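Local coordinates for protein GCN5-related N-acetyltransferase (Sphaerobacter thermophilus, PDB 3TT2) that probably transfers an acyl group, most likely acetyl from acetyl-CoA, to an acceptor substrate, as a member of the GCN5-related N-acetyltransferase family, at residues A[208-211]-A[216-219]; A[252-257]-A[261-266]. All coordinates share one frame; numbering follows the deposited sequence.

Interaction 1: residues A[208-211]-A[216-219]; sequences RWLS and ERKD
At the C-terminal part of helix 206-213, L210 and W209 meet R217 from the loop that leads on to strand 223-228, so the arginine side chain reaches back to the helix its own loop has just left. R217 NH2 gives a hydrogen bond to L210 O at 2.7 Å, with an N-H...O angle of 152°. The acceptor lies in the guanidinium plane, while the donor is tilted 20° from the carbonyl plane. A bend at chi3 (-78°) turns the end of the arginine chain toward this oxygen. Leucine suits the spot because its CD2 rests over one guanidinium face, 3.7 Å from NH2, and R217 CD comes near the W209 ring, 4.4 Å from its CH2. R217 NE is hydrogen-bonded to T213 OG1, so two nitrogens of one group hold the helix end. A leucine in place of R217 offers no N-H, which would probably leave L210 O and T213 OG1 without these donors and the loop less firmly tied to the helix end. Beyond the pair, R217 also touches W223 of strand 223-228, and W209 meets the ring of Y188 on helix 184-194.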
loop_
_atom_site.group_PDB
_atom_site.type_symbol
_atom_site.label_atom_id
_atom_site.label_comp_id
_atom_site.label_asym_id
_atom_site.label_seq_id
_atom_site.Cartn_x
_atom_site.Cartn_y
_atom_site.Cartn_z
ATOM N N ARG A 208 -9.497 -16.714 2.757
ATOM C CA ARG A 208 -8.551 -15.788 2.137
ATOM C C ARG A 208 -7.871 -14.941 3.199
ATOM O O ARG A 208 -6.649 -14.789 3.208
ATOM C CB ARG A 208 -9.266 -14.869 1.142
ATOM C CG ARG A 208 -9.416 -15.429 -0.268
ATOM C CD ARG A 208 -10.487 -14.672 -1.054
ATOM N NE ARG A 208 -10.507 -15.029 -2.472
ATOM C CZ ARG A 208 -11.114 -16.102 -2.971
ATOM N NH1 ARG A 208 -11.752 -16.941 -2.167
ATOM N NH2 ARG A 208 -11.078 -16.340 -4.276
ATOM N N TRP A 209 -8.676 -14.390 4.098
ATOM C CA TRP A 209 -8.162 -13.561 5.167
ATOM C C TRP A 209 -7.205 -14.344 6.055
ATOM O O TRP A 209 -6.150 -13.842 6.433
ATOM C CB TRP A 209 -9.313 -13.000 5.974
ATOM C CG TRP A 209 -8.887 -12.148 7.114
ATOM C CD1 TRP A 209 -8.521 -10.839 7.067
ATOM C CD2 TRP A 209 -8.798 -12.542 8.483
ATOM N NE1 TRP A 209 -8.201 -10.394 8.324
ATOM C CE2 TRP A 209 -8.361 -11.425 9.211
ATOM C CE3 TRP A 209 -9.041 -13.737 9.165
ATOM C CZ2 TRP A 209 -8.167 -11.465 10.586
ATOM C CZ3 TRP A 209 -8.844 -13.773 10.531
ATOM C CH2 TRP A 209 -8.416 -12.649 11.226
ATOM N N LEU A 210 -7.566 -15.584 6.366
ATOM C CA LEU A 210 -6.704 -16.470 7.150
ATOM C C LEU A 210 -5.325 -16.674 6.542
ATOM O O LEU A 210 -4.329 -16.686 7.251
ATOM C CB LEU A 210 -7.355 -17.838 7.325
ATOM C CG LEU A 210 -8.427 -17.973 8.402
ATOM C CD1 LEU A 210 -8.698 -19.442 8.666
ATOM C CD2 LEU A 210 -8.015 -17.251 9.682
ATOM N N SER A 211 -5.268 -16.855 5.230
ATOM C CA SER A 211 -4.002 -17.154 4.584
ATOM C C SER A 211 -3.162 -15.902 4.434
ATOM O O SER A 211 -1.933 -15.970 4.402
ATOM C CB SER A 211 -4.244 -17.777 3.220
ATOM O OG SER A 211 -5.106 -18.892 3.338
ATOM N N GLU A 216 1.215 -12.713 10.268
ATOM C CA GLU A 216 0.999 -11.670 11.283
ATOM C C GLU A 216 0.305 -12.135 12.568
ATOM O O GLU A 216 0.405 -11.467 13.600
ATOM C CB GLU A 216 0.210 -10.501 10.697
ATOM C CG GLU A 216 0.555 -10.148 9.269
ATOM C CD GLU A 216 -0.516 -9.284 8.639
ATOM O OE1 GLU A 216 -0.747 -9.440 7.421
ATOM O OE2 GLU A 216 -1.131 -8.459 9.362
ATOM N N ARG A 217 -0.410 -13.259 12.498
ATOM C CA ARG A 217 -1.110 -13.806 13.662
ATOM C C ARG A 217 -0.210 -14.644 14.574
ATOM O O ARG A 217 -0.635 -15.080 15.647
ATOM C CB ARG A 217 -2.325 -14.615 13.230
ATOM C CG ARG A 217 -3.393 -13.765 12.605
ATOM C CD ARG A 217 -4.620 -14.562 12.259
ATOM N NE ARG A 217 -4.451 -15.341 11.038
ATOM C CZ ARG A 217 -4.446 -16.668 11.008
ATOM N NH1 ARG A 217 -4.590 -17.346 12.136
ATOM N NH2 ARG A 217 -4.312 -17.322 9.860
ATOM N N LYS A 218 1.030 -14.857 14.132
ATOM C CA LYS A 218 2.068 -15.476 14.948
ATOM C C LYS A 218 2.726 -14.400 15.826
ATOM O O LYS A 218 3.669 -14.682 16.561
ATOM C CB LYS A 218 3.110 -16.168 14.066
ATOM C CG LYS A 218 2.557 -17.337 13.248
ATOM C CD LYS A 218 3.660 -18.105 12.482
ATOM C CE LYS A 218 4.455 -17.196 11.543
ATOM N NZ LYS A 218 5.461 -17.921 10.694
ATOM N N ASP A 219 2.229 -13.163 15.710
ATOM C CA ASP A 219 2.693 -12.005 16.481
ATOM C C ASP A 219 1.482 -11.182 16.933
ATOM O O ASP A 219 1.321 -10.035 16.524
ATOM C CB ASP A 219 3.555 -11.144 15.583
ATOM C CG ASP A 219 4.377 -10.133 16.342
ATOM O OD1 ASP A 219 4.136 -9.922 17.554
ATOM O OD2 ASP A 219 5.282 -9.545 15.709
#

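Interaction 2: residues A[252-257]-A[261-266]. With SO4 (sulfate ion), chain B.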
loop_
_atom_site.group_PDB
_atom_site.type_symbol
_atom_site.label_atom_id
_atom_site.label_comp_id
_atom_site.label_asym_id
_atom_site.label_seq_id
_atom_site.Cartn_x
_atom_site.Cartn_y
_atom_site.Cartn_z
ATOM N N VAL A 252 -6.798 0.436 10.860
ATOM C CA VAL A 252 -7.463 0.809 12.091
ATOM C C VAL A 252 -8.904 1.172 11.730
ATOM O O VAL A 252 -9.142 1.818 10.719
ATOM C CB VAL A 252 -6.761 1.972 12.780
ATOM C CG1 VAL A 252 -6.617 3.163 11.816
ATOM C CG2 VAL A 252 -7.509 2.351 14.046
ATOM N N GLY A 253 -9.877 0.706 12.501
ATOM C CA GLY A 253 -11.257 1.011 12.162
ATOM C C GLY A 253 -12.320 0.644 13.174
ATOM O O GLY A 253 -12.156 -0.270 13.969
ATOM N N VAL A 254 -13.449 1.338 13.110
ATOM C CA VAL A 254 -14.505 1.132 14.078
ATOM C C VAL A 254 -15.768 0.755 13.342
ATOM O O VAL A 254 -16.057 1.321 12.302
ATOM C CB VAL A 254 -14.703 2.389 14.953
ATOM C CG1 VAL A 254 -15.736 2.140 16.019
ATOM C CG2 VAL A 254 -13.394 2.768 15.611
ATOM N N ARG A 255 -16.504 -0.229 13.858
ATOM C CA ARG A 255 -17.807 -0.597 13.300
ATOM C C ARG A 255 -18.784 0.550 13.495
ATOM O O ARG A 255 -18.686 1.277 14.476
ATOM C CB ARG A 255 -18.293 -1.896 13.933
ATOM C CG ARG A 255 -17.618 -3.100 13.302
ATOM C CD ARG A 255 -17.564 -4.304 14.177
ATOM N NE ARG A 255 -18.898 -4.785 14.484
ATOM C CZ ARG A 255 -19.194 -6.061 14.697
ATOM N NH1 ARG A 255 -18.235 -6.978 14.611
ATOM N NH2 ARG A 255 -20.444 -6.415 14.991
ATOM N N ARG A 256 -19.710 0.729 12.555
ATOM C CA ARG A 256 -20.532 1.952 12.515
ATOM C C ARG A 256 -21.231 2.374 13.816
ATOM O O ARG A 256 -21.192 3.550 14.174
ATOM C CB ARG A 256 -21.507 1.951 11.330
ATOM C CG ARG A 256 -22.432 3.182 11.273
ATOM C CD ARG A 256 -23.204 3.274 9.953
ATOM N NE ARG A 256 -22.294 3.389 8.813
ATOM C CZ ARG A 256 -22.221 2.517 7.811
ATOM N NH1 ARG A 256 -23.022 1.460 7.788
ATOM N NH2 ARG A 256 -21.354 2.705 6.823
ATOM N N PRO A 257 -21.856 1.426 14.533
ATOM C CA PRO A 257 -22.567 1.812 15.755
ATOM C C PRO A 257 -21.655 2.401 16.820
ATOM O O PRO A 257 -22.134 3.086 17.727
ATOM C CB PRO A 257 -23.084 0.483 16.281
ATOM C CG PRO A 257 -23.145 -0.395 15.108
ATOM C CD PRO A 257 -21.984 -0.015 14.277
ATOM N N ARG A 261 -16.814 7.876 19.303
ATOM C CA ARG A 261 -16.384 7.732 20.687
ATOM C C ARG A 261 -14.887 7.887 20.934
ATOM O O ARG A 261 -14.422 7.676 22.050
ATOM C CB ARG A 261 -16.883 6.425 21.273
ATOM C CG ARG A 261 -18.344 6.262 21.108
ATOM C CD ARG A 261 -18.801 4.961 21.732
ATOM N NE ARG A 261 -20.194 4.701 21.395
ATOM C CZ ARG A 261 -20.974 3.846 22.036
ATOM N NH1 ARG A 261 -22.234 3.684 21.648
ATOM N NH2 ARG A 261 -20.501 3.160 23.066
ATOM N N GLY A 262 -14.128 8.172 19.883
ATOM C CA GLY A 262 -12.687 8.314 20.004
ATOM C C GLY A 262 -12.001 6.971 20.149
ATOM O O GLY A 262 -10.896 6.895 20.677
ATOM N N ILE A 263 -12.649 5.910 19.676
ATOM C CA ILE A 263 -12.088 4.563 19.738
ATOM C C ILE A 263 -10.848 4.333 18.833
ATOM O O ILE A 263 -9.925 3.614 19.204
ATOM C CB ILE A 263 -13.176 3.512 19.432
ATOM C CG1 ILE A 263 -14.173 3.420 20.587
ATOM C CG2 ILE A 263 -12.568 2.141 19.168
ATOM C CD1 ILE A 263 -15.481 2.778 20.178
ATOM N N ALA A 264 -10.832 4.937 17.651
ATOM C CA ALA A 264 -9.711 4.772 16.738
ATOM C C ALA A 264 -8.449 5.391 17.345
ATOM O O ALA A 264 -7.388 4.780 17.328
ATOM C CB ALA A 264 -10.027 5.403 15.411
ATOM N N LEU A 265 -8.573 6.590 17.905
ATOM C CA LEU A 265 -7.460 7.220 18.610
ATOM C C LEU A 265 -6.914 6.384 19.774
ATOM O O LEU A 265 -5.709 6.255 19.926
ATOM C CB LEU A 265 -7.843 8.598 19.115
ATOM C CG LEU A 265 -6.670 9.380 19.679
ATOM C CD1 LEU A 265 -5.646 9.500 18.599
ATOM C CD2 LEU A 265 -7.109 10.765 20.136
ATOM N N ALA A 266 -7.792 5.814 20.588
ATOM C CA ALA A 266 -7.356 4.904 21.637
ATOM C C ALA A 266 -6.662 3.705 21.038
ATOM O O ALA A 266 -5.623 3.278 21.552
ATOM C CB ALA A 266 -8.522 4.450 22.480
HETATM S S SO4 B . -13.894 6.970 15.218
HETATM O O1 SO4 B . -13.663 6.278 16.477
HETATM O O2 SO4 B . -13.127 8.186 15.140
HETATM O O3 SO4 B . -13.571 6.103 14.085
HETATM O O4 SO4 B . -15.288 7.391 15.150
HETATM O O HOH W 1 -21.304 5.447 18.774
#
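The chain from V252 to P257 and the chain from R261 to A264 run nearly opposite ways, their end-to-end directions 156° apart, with no direct hydrogen bond between them. This is the turn from strand 246-254 into helix 263-278 in a beta-alpha-beta unit, and the sequence from R259 to A264 fits the R-x-x-G-x-A signature of the GNAT fold, whose loop holds the pyrophosphate of acetyl-CoA in relatives. Branched valines on the strand meet the first helical turn. V254 has CG1 anti to its N (chi1 -176°), which leaves CG2 to face the helix, 3.7 Å from I263 CG2. The same CG2 lies 4.3 Å from A264 CB, and farther back V252 CG2 approaches A264 CB at 4.2 Å. The small alanine suits its place, since its methyl fits among the two valines and the anion.

A sulfate ion, probably from the crystallisation liquor, sits at the start of the helix, consistent with a phosphate site. A264 N gives sulfate O1 a weak hydrogen bond of 3.3 Å at 163°. I263 N lies 3.4 Å from the same sulfate oxygen, and G260 N is also hydrogen-bonded to the ion. Partial positive charge at the helix N terminus would probably add to the attraction, while V254 CG2 supplies an apolar wall 3.6 Å from sulfate O1. G262, the N-cap, has a positive phi that glycine takes easily. Farther out, a water links the ends of the turn, donating to P257 O at 2.7 Å and accepting from R261 NE at 2.9 Å.

Overall arrangement
From the N terminus the chain first closes interaction 1, where R217 from 216-219 reaches back to helix 206-213 across four intervening residues. It then runs through strands 223-228 and 233-243 into strand 246-254, and interaction 2 closes the turn of three residues before helix 263-278. The two are in series, neither crossing nor enclosing the other, both in the C-terminal GNAT-family part of the chain. The centres of interactions 1 and 2 lie about 22 Å apart, and the two do not touch. The first fixes a helix to the approach to strand 223-228; the second joins strand and helix around an anion. Through a salt bridge of D219 with R278, the loop of interaction 1 is tied to the far end of the helix that interaction 2 begins.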